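Long-range contact in PurR transcriptional regulator (Vibrio parahaemolyticus, PDB 3D8U), which probably binds cis-regulatory DNA as a transcription factor of the LacI/PurR family, with a periplasmic-binding-protein-like domain: residues Ala212-Glu217 and Ser228-Glu233. Residues are numbered along the deposited sequence; the frame is centred on the assembly and turned at random.
Sequences AIICLE and SLTSAE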
loop_
_atom_site.group_PDB
_atom_site.type_symbol
_atom_site.label_atom_id
_atom_site.label_comp_id
_atom_site.label_asym_id
_atom_site.label_seq_id
_atom_site.Cartn_x
_atom_site.Cartn_y
_atom_site.Cartn_z
ATOM N N ALA B 212 -8.297 -15.860 -19.513
ATOM C CA ALA B 212 -9.161 -14.993 -18.736
ATOM C C ALA B 212 -8.531 -14.739 -17.370
ATOM O O ALA B 212 -7.826 -15.592 -16.859
ATOM C CB ALA B 212 -10.502 -15.627 -18.578
ATOM N N ILE B 213 -8.783 -13.598 -16.753
ATOM C CA ILE B 213 -8.139 -13.320 -15.467
ATOM C C ILE B 213 -9.145 -12.850 -14.422
ATOM O O ILE B 213 -10.062 -12.067 -14.726
ATOM C CB ILE B 213 -6.985 -12.254 -15.616
ATOM C CG1 ILE B 213 -5.758 -12.838 -16.344
ATOM C CG2 ILE B 213 -6.520 -11.735 -14.258
ATOM C CD1 ILE B 213 -4.728 -11.782 -16.817
ATOM N N ILE B 214 -8.981 -13.272 -13.176
ATOM C CA ILE B 214 -9.892 -12.749 -12.151
ATOM C C ILE B 214 -9.165 -12.520 -10.832
ATOM O O ILE B 214 -8.458 -13.408 -10.343
ATOM C CB ILE B 214 -11.144 -13.669 -11.979
ATOM C CG1 ILE B 214 -12.200 -12.939 -11.143
ATOM C CG2 ILE B 214 -10.743 -15.090 -11.465
ATOM C CD1 ILE B 214 -13.273 -13.789 -10.579
ATOM N N CYS B 215 -9.321 -11.335 -10.256
ATOM C CA CYS B 215 -8.528 -10.978 -9.074
ATOM C C CYS B 215 -9.370 -11.135 -7.852
ATOM O O CYS B 215 -10.558 -10.856 -7.885
ATOM C CB CYS B 215 -8.040 -9.546 -9.163
ATOM S SG CYS B 215 -7.296 -8.926 -7.631
ATOM N N LEU B 216 -8.773 -11.583 -6.762
ATOM C CA LEU B 216 -9.577 -11.925 -5.578
ATOM C C LEU B 216 -9.785 -10.757 -4.607
ATOM O O LEU B 216 -10.491 -10.896 -3.604
ATOM C CB LEU B 216 -8.923 -13.098 -4.847
ATOM C CG LEU B 216 -9.562 -14.490 -4.908
ATOM C CD1 LEU B 216 -10.401 -14.753 -6.160
ATOM C CD2 LEU B 216 -8.497 -15.572 -4.734
ATOM N N GLU B 217 -9.149 -9.619 -4.902
ATOM C CA GLU B 217 -9.183 -8.451 -4.027
ATOM C C GLU B 217 -8.773 -7.242 -4.831
ATOM O O GLU B 217 -7.686 -6.700 -4.647
ATOM C CB GLU B 217 -8.265 -8.619 -2.809
ATOM C CG GLU B 217 -8.533 -7.613 -1.700
ATOM C CD GLU B 217 -7.323 -7.329 -0.784
ATOM O OE1 GLU B 217 -6.142 -7.372 -1.258
ATOM O OE2 GLU B 217 -7.565 -7.022 0.420
ATOM N N SER B 228 -9.607 -4.154 -18.582
ATOM C CA SER B 228 -9.873 -3.967 -17.162
ATOM C C SER B 228 -10.206 -5.310 -16.595
ATOM O O SER B 228 -10.722 -6.167 -17.316
ATOM C CB SER B 228 -11.103 -3.115 -17.002
ATOM O OG SER B 228 -12.151 -3.682 -17.759
ATOM N N LEU B 229 -9.975 -5.530 -15.308
ATOM C CA LEU B 229 -10.190 -6.896 -14.866
ATOM C C LEU B 229 -11.252 -7.190 -13.838
ATOM O O LEU B 229 -11.362 -6.534 -12.807
ATOM C CB LEU B 229 -8.864 -7.608 -14.526
ATOM C CG LEU B 229 -7.665 -6.846 -13.984
ATOM C CD1 LEU B 229 -8.073 -6.195 -12.672
ATOM C CD2 LEU B 229 -6.503 -7.827 -13.839
ATOM N N THR B 230 -12.013 -8.221 -14.160
ATOM C CA THR B 230 -13.014 -8.782 -13.288
ATOM C C THR B 230 -12.400 -9.085 -11.942
ATOM O O THR B 230 -11.457 -9.854 -11.847
ATOM C CB THR B 230 -13.544 -10.087 -13.886
ATOM O OG1 THR B 230 -14.361 -9.785 -15.018
ATOM C CG2 THR B 230 -14.349 -10.878 -12.877
ATOM N N SER B 231 -12.940 -8.506 -10.890
ATOM C CA SER B 231 -12.451 -8.828 -9.583
ATOM C C SER B 231 -13.482 -8.653 -8.488
ATOM O O SER B 231 -14.540 -8.034 -8.666
ATOM C CB SER B 231 -11.324 -7.889 -9.263
ATOM O OG SER B 231 -11.874 -6.893 -8.442
ATOM N N ALA B 232 -13.108 -9.162 -7.329
ATOM C CA ALA B 232 -13.936 -9.127 -6.146
ATOM C C ALA B 232 -13.532 -7.934 -5.345
ATOM O O ALA B 232 -12.349 -7.700 -5.175
ATOM C CB ALA B 232 -13.706 -10.359 -5.336
ATOM N N GLU B 233 -14.505 -7.178 -4.844
ATOM C CA GLU B 233 -14.190 -5.993 -4.075
ATOM C C GLU B 233 -14.799 -6.071 -2.710
ATOM O O GLU B 233 -15.746 -6.807 -2.519
ATOM C CB GLU B 233 -14.654 -4.753 -4.811
ATOM C CG GLU B 233 -13.789 -4.455 -6.025
ATOM C CD GLU B 233 -14.200 -3.197 -6.701
ATOM O OE1 GLU B 233 -14.999 -2.450 -6.116
ATOM O OE2 GLU B 233 -13.733 -2.944 -7.818
#
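C215 and S231 sit opposite each other, CA to CA 4.5 Å, where strands 212-215 and 231-233 run parallel at 13° and are joined by a single bridge. The pairing shows how a short strand can join the edge of a Rossmann-like parallel sheet, here that of the C-terminal lobe of a periplasmic-binding-protein-like fold: 212-215 is the outermost strand of that sheet, next to 184-187, helix 220-223 lies in the connection, and 231-233 returns alongside, pairing antiparallel with 265-267 as well. Two backbone bonds hold the register, both to or from C215. Its N donates to T230 O (3.0 Å). Its O accepts from A232 N at 3.1 Å. Side chains then divide between the two faces of the pair. On one, I213 CG2 meets L229 CD2 at 3.9 Å, the two side chains crossing at a slant beside helix 190-203; the CB atoms of C215 and S231 also touch on this side. On the other, which faces helix 104-117, I214 bears on T230. With I214 chi1 at -168°, CG1 stands anti to the backbone N; CG2 of T230 likewise stands anti to its own N, and these two carbons meet. The polar branch of T230 turns elsewhere: OG1 is hydrogen-bonded to T272 OG1 and R269 N, so the buried hydroxyl is satisfied by the chain's C-terminal segment. Beyond the bridge, A232 CB rests against L216 O. Within 212-217 itself, E217 N donates an almost straight bond to C215 SG, 3.4 Å long at 167°.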